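Local coordinates for protein CrmK (Actinoalloteichus sp. WH1-2216-6, PDB 5I1V) that is a covalently flavinylated FAD-dependent oxidase that takes part in recycling shunt products during caerulomycin biosynthesis, at residues Arg339-His351 with Asp439-Asp453. Sequence-based numbering, arbitrary orientation.
Sequences RRKVKSADLRGPH and DEVNTGAYINYPDID. With FAD (flavin-adenine dinucleotide), chain E.
Lys341 and Lys343, one strand period apart, converge on Asp451 and Asp453 in a buried salt-bridge network. Lys343 NZ meets the syn lone pair of Asp451 OD2 at 2.7 Å and the anti lone pair of Asp453 OD2 at 2.9 Å; its otherwise extended chain bends at chi4 (-93°), which places the ammonium between the two carboxylates. Lys341 NZ reaches Asp451 OD1 at 2.7 Å from above the carboxylate plane, while Asp453 N approaches that oxygen from the opposite face, closing an Asx turn. Glu67 and Arg422 extend the network.

Asp346 N donates to Gly444 O and Arg348 N to Val441 O (2.7 Å), and Thr443 N returns a nearly straight bond to Asp346 O. The Asp346 carboxylate pairs with Lys401 on the neighbouring strand. Between these two regions, Tyr446 N donates to Ser344 OG at 2.9 Å.

Among apolar contacts, Leu347 CD2 lies beside Val441 CG1, and Val342 CG2 approaches Tyr449 CB at 4.2 Å.

Residues 442-444 thus add a short, weakly bonded, roughly antiparallel strand at the outer side of the eight-stranded sheet, and the following turn carries Tyr446, whose OH donates to FAD O2 (2.6 Å), and Asn448, which accepts from FAD O4', into the flavin site of this berberine-bridge-type oxidase.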
loop_
_atom_site.group_PDB
_atom_site.type_symbol
_atom_site.label_atom_id
_atom_site.label_comp_id
_atom_site.label_asym_id
_atom_site.label_seq_id
_atom_site.Cartn_x
_atom_site.Cartn_y
_atom_site.Cartn_z
ATOM N N ARG A 339 3.417 5.022 16.681
ATOM C CA ARG A 339 4.029 4.343 17.826
ATOM C C ARG A 339 3.117 3.174 18.208
ATOM O O ARG A 339 1.888 3.297 18.137
ATOM C CB ARG A 339 4.236 5.326 18.965
ATOM C CG ARG A 339 5.085 6.531 18.610
ATOM C CD ARG A 339 5.112 7.601 19.700
ATOM N NE ARG A 339 6.020 7.281 20.805
ATOM C CZ ARG A 339 7.339 7.490 20.792
ATOM N NH1 ARG A 339 7.946 8.005 19.731
ATOM N NH2 ARG A 339 8.076 7.131 21.831
ATOM N N ARG A 340 3.692 2.041 18.577
ATOM C CA ARG A 340 2.905 0.801 18.771
ATOM C C ARG A 340 3.424 -0.067 19.854
ATOM O O ARG A 340 4.629 -0.075 20.135
ATOM C CB ARG A 340 2.918 -0.098 17.517
ATOM C CG ARG A 340 2.783 0.621 16.203
ATOM C CD ARG A 340 3.000 -0.327 15.024
ATOM N NE ARG A 340 2.876 0.423 13.767
ATOM C CZ ARG A 340 1.715 0.741 13.205
ATOM N NH1 ARG A 340 1.697 1.463 12.090
ATOM N NH2 ARG A 340 0.566 0.359 13.766
ATOM N N LYS A 341 2.530 -0.886 20.416
ATOM C CA LYS A 341 2.899 -1.988 21.251
ATOM C C LYS A 341 1.967 -3.174 20.899
ATOM O O LYS A 341 0.745 -3.014 20.776
ATOM C CB LYS A 341 2.771 -1.600 22.713
ATOM C CG LYS A 341 3.066 -2.684 23.737
ATOM C CD LYS A 341 4.520 -3.057 23.820
ATOM C CE LYS A 341 4.770 -4.168 24.839
ATOM N NZ LYS A 341 5.962 -5.013 24.486
ATOM N N VAL A 342 2.540 -4.358 20.713
ATOM C CA VAL A 342 1.740 -5.550 20.372
ATOM C C VAL A 342 2.015 -6.654 21.379
ATOM O O VAL A 342 3.077 -6.707 21.999
ATOM C CB VAL A 342 1.984 -6.088 18.956
ATOM C CG1 VAL A 342 1.558 -5.065 17.902
ATOM C CG2 VAL A 342 3.450 -6.545 18.818
ATOM N N LYS A 343 1.012 -7.495 21.597
ATOM C CA LYS A 343 1.172 -8.692 22.383
ATOM C C LYS A 343 0.401 -9.837 21.682
ATOM O O LYS A 343 -0.427 -9.615 20.818
ATOM C CB LYS A 343 0.643 -8.473 23.820
ATOM C CG LYS A 343 1.354 -7.377 24.599
ATOM C CD LYS A 343 0.830 -7.270 26.020
ATOM C CE LYS A 343 1.661 -6.327 26.852
ATOM N NZ LYS A 343 2.729 -7.061 27.591
ATOM N N SER A 344 0.665 -11.043 22.108
ATOM C CA SER A 344 0.209 -12.231 21.462
ATOM C C SER A 344 -0.077 -13.293 22.509
ATOM O O SER A 344 0.603 -13.340 23.536
ATOM C CB SER A 344 1.328 -12.667 20.505
ATOM O OG SER A 344 1.430 -14.048 20.387
ATOM N N ALA A 345 -1.087 -14.116 22.260
ATOM C CA ALA A 345 -1.446 -15.270 23.128
ATOM C C ALA A 345 -2.263 -16.248 22.268
ATOM O O ALA A 345 -3.261 -15.885 21.663
ATOM C CB ALA A 345 -2.220 -14.850 24.393
ATOM N N ASP A 346 -1.839 -17.488 22.212
ATOM C CA ASP A 346 -2.536 -18.495 21.414
ATOM C C ASP A 346 -3.227 -19.511 22.279
ATOM O O ASP A 346 -2.733 -19.829 23.339
ATOM C CB ASP A 346 -1.525 -19.174 20.481
ATOM C CG ASP A 346 -0.883 -18.177 19.542
ATOM O OD1 ASP A 346 -1.397 -16.998 19.493
ATOM O OD2 ASP A 346 0.120 -18.560 18.882
ATOM N N LEU A 347 -4.363 -20.011 21.788
ATOM C CA LEU A 347 -5.353 -20.758 22.592
ATOM C C LEU A 347 -5.660 -22.083 21.927
ATOM O O LEU A 347 -5.674 -22.180 20.686
ATOM C CB LEU A 347 -6.683 -20.003 22.673
ATOM C CG LEU A 347 -6.734 -18.682 23.437
ATOM C CD1 LEU A 347 -8.009 -17.932 23.093
ATOM C CD2 LEU A 347 -6.645 -18.922 24.941
ATOM N N ARG A 348 -5.933 -23.092 22.737
ATOM C CA ARG A 348 -6.468 -24.368 22.212
ATOM C C ARG A 348 -7.747 -24.717 22.979
ATOM O O ARG A 348 -8.317 -25.783 22.794
ATOM C CB ARG A 348 -5.442 -25.499 22.315
ATOM C CG ARG A 348 -4.919 -25.699 23.735
ATOM C CD ARG A 348 -3.673 -26.568 23.812
ATOM N NE ARG A 348 -4.016 -27.959 23.602
ATOM C CZ ARG A 348 -3.867 -28.639 22.461
ATOM N NH1 ARG A 348 -3.335 -28.088 21.363
ATOM N NH2 ARG A 348 -4.250 -29.914 22.425
ATOM N N GLY A 349 -8.194 -23.780 23.807
ATOM C CA GLY A 349 -9.437 -23.887 24.560
ATOM C C GLY A 349 -9.963 -22.475 24.703
ATOM O O GLY A 349 -9.284 -21.499 24.286
ATOM N N PRO A 350 -11.184 -22.332 25.252
ATOM C CA PRO A 350 -11.774 -21.016 25.266
ATOM C C PRO A 350 -11.307 -20.208 26.434
ATOM O O PRO A 350 -10.881 -20.771 27.454
ATOM C CB PRO A 350 -13.277 -21.299 25.429
ATOM C CG PRO A 350 -13.332 -22.589 26.185
ATOM C CD PRO A 350 -12.097 -23.367 25.794
ATOM N N HIS A 351 -11.411 -18.897 26.294
ATOM C CA HIS A 351 -11.377 -18.016 27.447
ATOM C C HIS A 351 -12.598 -18.259 28.308
ATOM O O HIS A 351 -13.685 -18.503 27.793
ATOM C CB HIS A 351 -11.354 -16.567 27.046
ATOM C CG HIS A 351 -10.014 -16.101 26.597
ATOM N ND1 HIS A 351 -9.851 -15.053 25.723
ATOM C CD2 HIS A 351 -8.772 -16.545 26.896
ATOM C CE1 HIS A 351 -8.562 -14.853 25.520
ATOM N NE2 HIS A 351 -7.883 -15.744 26.217
ATOM N N ASP A 439 -0.169 -24.609 28.364
ATOM C CA ASP A 439 -0.925 -25.526 29.212
ATOM C C ASP A 439 -2.103 -26.056 28.399
ATOM O O ASP A 439 -2.037 -26.100 27.168
ATOM C CB ASP A 439 -1.367 -24.815 30.514
ATOM C CG ASP A 439 -2.292 -23.626 30.256
ATOM O OD1 ASP A 439 -2.990 -23.619 29.223
ATOM O OD2 ASP A 439 -2.324 -22.681 31.076
ATOM N N GLU A 440 -3.180 -26.453 29.077
ATOM C CA GLU A 440 -4.320 -27.077 28.416
ATOM C C GLU A 440 -5.237 -26.085 27.681
ATOM O O GLU A 440 -6.071 -26.488 26.874
ATOM C CB GLU A 440 -5.104 -27.937 29.428
ATOM C CG GLU A 440 -6.069 -27.201 30.367
ATOM C CD GLU A 440 -5.412 -26.444 31.527
ATOM O OE1 GLU A 440 -4.227 -26.698 31.880
ATOM O OE2 GLU A 440 -6.116 -25.581 32.107
ATOM N N VAL A 441 -5.094 -24.793 27.957
ATOM C CA VAL A 441 -5.837 -23.789 27.225
ATOM C C VAL A 441 -4.900 -22.870 26.441
ATOM O O VAL A 441 -5.196 -22.558 25.299
ATOM C CB VAL A 441 -6.715 -22.926 28.142
ATOM C CG1 VAL A 441 -7.339 -21.778 27.357
ATOM C CG2 VAL A 441 -7.810 -23.777 28.786
ATOM N N ASN A 442 -3.813 -22.411 27.051
ATOM C CA ASN A 442 -2.851 -21.576 26.334
ATOM C C ASN A 442 -1.812 -22.447 25.627
ATOM O O ASN A 442 -1.435 -23.468 26.147
ATOM C CB ASN A 442 -2.127 -20.649 27.291
ATOM C CG ASN A 442 -3.065 -19.887 28.182
ATOM O OD1 ASN A 442 -3.809 -19.028 27.723
ATOM N ND2 ASN A 442 -3.022 -20.184 29.474
ATOM N N THR A 443 -1.362 -22.056 24.440
ATOM C CA THR A 443 -0.262 -22.763 23.787
ATOM C C THR A 443 1.032 -21.935 23.779
ATOM O O THR A 443 2.092 -22.416 23.359
ATOM C CB THR A 443 -0.615 -23.088 22.335
ATOM O OG1 THR A 443 -0.924 -21.872 21.646
ATOM C CG2 THR A 443 -1.817 -24.011 22.282
ATOM N N GLY A 444 0.955 -20.694 24.239
ATOM C CA GLY A 444 2.092 -19.797 24.237
ATOM C C GLY A 444 1.850 -18.546 23.386
ATOM O O GLY A 444 0.741 -18.026 23.316
ATOM N N ALA A 445 2.910 -18.054 22.762
ATOM C CA ALA A 445 2.840 -16.832 21.963
ATOM C C ALA A 445 3.697 -16.945 20.727
ATOM O O ALA A 445 4.517 -17.845 20.626
ATOM C CB ALA A 445 3.295 -15.657 22.790
ATOM N N TYR A 446 3.519 -15.984 19.819
ATOM C CA TYR A 446 4.165 -16.010 18.510
ATOM C C TYR A 446 5.368 -15.113 18.438
ATOM O O TYR A 446 5.296 -13.932 18.684
ATOM C CB TYR A 446 3.102 -15.601 17.488
ATOM C CG TYR A 446 3.496 -15.613 16.027
ATOM C CD1 TYR A 446 4.271 -16.626 15.479
ATOM C CD2 TYR A 446 3.016 -14.630 15.183
ATOM C CE1 TYR A 446 4.591 -16.621 14.122
ATOM C CE2 TYR A 446 3.302 -14.624 13.830
ATOM C CZ TYR A 446 4.107 -15.603 13.311
ATOM O OH TYR A 446 4.386 -15.572 11.984
ATOM N N ILE A 447 6.500 -15.672 17.992
ATOM C CA ILE A 447 7.734 -14.963 17.997
ATOM C C ILE A 447 7.719 -13.744 17.089
ATOM O O ILE A 447 8.418 -12.787 17.352
ATOM C CB ILE A 447 8.933 -15.910 17.669
ATOM C CG1 ILE A 447 10.286 -15.226 17.999
ATOM C CG2 ILE A 447 8.912 -16.352 16.201
ATOM C CD1 ILE A 447 10.512 -14.813 19.430
ATOM N N ASN A 448 6.907 -13.758 16.051
ATOM C CA ASN A 448 6.780 -12.611 15.131
ATOM C C ASN A 448 5.905 -11.445 15.683
ATOM O O ASN A 448 5.799 -10.378 15.056
ATOM C CB ASN A 448 6.268 -13.097 13.815
ATOM C CG ASN A 448 7.390 -13.436 12.857
ATOM O OD1 ASN A 448 8.536 -12.992 13.075
ATOM N ND2 ASN A 448 7.089 -14.208 11.813
ATOM N N TYR A 449 5.299 -11.649 16.847
ATOM C CA TYR A 449 4.769 -10.519 17.655
ATOM C C TYR A 449 5.489 -10.465 19.003
ATOM O O TYR A 449 4.868 -10.711 20.027
ATOM C CB TYR A 449 3.280 -10.681 17.911
ATOM C CG TYR A 449 2.455 -10.670 16.644
ATOM C CD1 TYR A 449 2.595 -9.637 15.737
ATOM C CD2 TYR A 449 1.489 -11.628 16.401
ATOM C CE1 TYR A 449 1.857 -9.580 14.582
ATOM C CE2 TYR A 449 0.745 -11.595 15.218
ATOM C CZ TYR A 449 0.948 -10.569 14.320
ATOM O OH TYR A 449 0.244 -10.466 13.153
ATOM N N PRO A 450 6.798 -10.191 19.004
ATOM C CA PRO A 450 7.556 -10.309 20.254
ATOM C C PRO A 450 7.161 -9.263 21.286
ATOM O O PRO A 450 6.908 -8.130 20.927
ATOM C CB PRO A 450 8.985 -9.984 19.849
ATOM C CG PRO A 450 8.813 -9.075 18.655
ATOM C CD PRO A 450 7.627 -9.620 17.922
ATOM N N ASP A 451 7.223 -9.648 22.548
ATOM C CA ASP A 451 6.851 -8.712 23.621
ATOM C C ASP A 451 7.877 -8.829 24.712
ATOM O O ASP A 451 7.875 -9.831 25.449
ATOM C CB ASP A 451 5.519 -9.154 24.133
ATOM C CG ASP A 451 5.033 -8.360 25.328
ATOM O OD1 ASP A 451 5.675 -7.360 25.747
ATOM O OD2 ASP A 451 3.960 -8.783 25.836
ATOM N N ILE A 452 8.713 -7.815 24.879
ATOM C CA ILE A 452 9.813 -7.966 25.847
ATOM C C ILE A 452 9.295 -8.026 27.295
ATOM O O ILE A 452 10.033 -8.432 28.190
ATOM C CB ILE A 452 10.928 -6.888 25.752
ATOM C CG1 ILE A 452 10.360 -5.494 26.064
ATOM C CG2 ILE A 452 11.679 -7.052 24.416
ATOM C CD1 ILE A 452 11.326 -4.316 25.986
ATOM N N ASP A 453 8.042 -7.618 27.511
ATOM C CA ASP A 453 7.394 -7.772 28.837
ATOM C C ASP A 453 7.380 -9.233 29.313
ATOM O O ASP A 453 7.342 -9.453 30.519
ATOM C CB ASP A 453 5.976 -7.194 28.862
ATOM C CG ASP A 453 5.930 -5.689 28.545
ATOM O OD1 ASP A 453 6.977 -5.019 28.642
ATOM O OD2 ASP A 453 4.839 -5.171 28.187
HETATM P PA FAD E . 12.208 -6.452 10.385
HETATM O O1A FAD E . 11.842 -5.428 11.430
HETATM O O2A FAD E . 13.033 -5.947 9.237
HETATM O O5B FAD E . 12.911 -7.685 11.057
HETATM C C5B FAD E . 12.270 -8.505 12.029
HETATM C C4B FAD E . 13.337 -9.316 12.778
HETATM O O4B FAD E . 13.885 -10.253 11.829
HETATM C C3B FAD E . 14.542 -8.575 13.317
HETATM O O3B FAD E . 15.074 -9.318 14.399
HETATM C C2B FAD E . 15.521 -8.621 12.177
HETATM O O2B FAD E . 16.884 -8.286 12.455
HETATM C C1B FAD E . 15.256 -10.020 11.605
HETATM N N9A FAD E . 15.469 -10.069 10.137
HETATM C C8A FAD E . 14.943 -9.273 9.157
HETATM N N7A FAD E . 15.499 -9.595 7.943
HETATM C C5A FAD E . 16.343 -10.576 8.186
HETATM C C6A FAD E . 17.201 -11.354 7.328
HETATM N N6A FAD E . 17.158 -11.088 6.037
HETATM N N1A FAD E . 17.961 -12.289 7.909
HETATM C C2A FAD E . 17.977 -12.495 9.243
HETATM N N3A FAD E . 17.156 -11.846 10.108
HETATM C C4A FAD E . 16.389 -10.853 9.590
HETATM N N1 FAD E . 2.998 -12.032 10.838
HETATM C C2 FAD E . 2.229 -13.068 10.429
HETATM O O2 FAD E . 2.632 -14.230 10.564
HETATM N N3 FAD E . 1.013 -12.903 9.864
HETATM C C4 FAD E . 0.431 -11.724 9.687
HETATM O O4 FAD E . -0.680 -11.627 9.124
HETATM C C4X FAD E . 1.182 -10.541 10.082
HETATM N N5 FAD E . 0.652 -9.297 9.929
HETATM C C5X FAD E . 1.418 -8.232 10.209
HETATM C C6 FAD E . 0.959 -6.950 9.907
HETATM C C7 FAD E . 1.691 -5.795 10.181
HETATM C C7M FAD E . 1.118 -4.421 9.811
HETATM C C8 FAD E . 3.013 -5.983 10.816
HETATM C C8M FAD E . 3.875 -4.805 11.177
HETATM C C9 FAD E . 3.499 -7.256 11.137
HETATM C C9A FAD E . 2.747 -8.394 10.850
HETATM N N10 FAD E . 3.213 -9.682 11.140
HETATM C C10 FAD E . 2.476 -10.777 10.728
HETATM C "C1'" FAD E . 4.386 -9.905 11.984
HETATM C "C2'" FAD E . 5.613 -10.078 11.148
HETATM O "O2'" FAD E . 5.642 -11.405 10.660
HETATM C "C3'" FAD E . 6.865 -9.749 11.891
HETATM O "O3'" FAD E . 6.778 -8.375 12.358
HETATM C "C4'" FAD E . 8.117 -9.982 11.019
HETATM O "O4'" FAD E . 9.200 -10.284 11.898
HETATM C "C5'" FAD E . 8.418 -8.760 10.174
HETATM O "O5'" FAD E . 9.525 -9.066 9.326
HETATM P P FAD E . 10.228 -7.820 8.641
HETATM O O1P FAD E . 9.218 -6.944 7.996
HETATM O O2P FAD E . 11.386 -8.292 7.820
HETATM O O3P FAD E . 10.797 -7.032 9.938
HETATM O O HOH W 1 5.623 -5.899 21.761
HETATM O O HOH W 2 2.918 -11.050 24.450
HETATM O O HOH W 3 -3.329 -18.112 25.427
HETATM O O HOH W 4 1.252 -21.257 20.102
#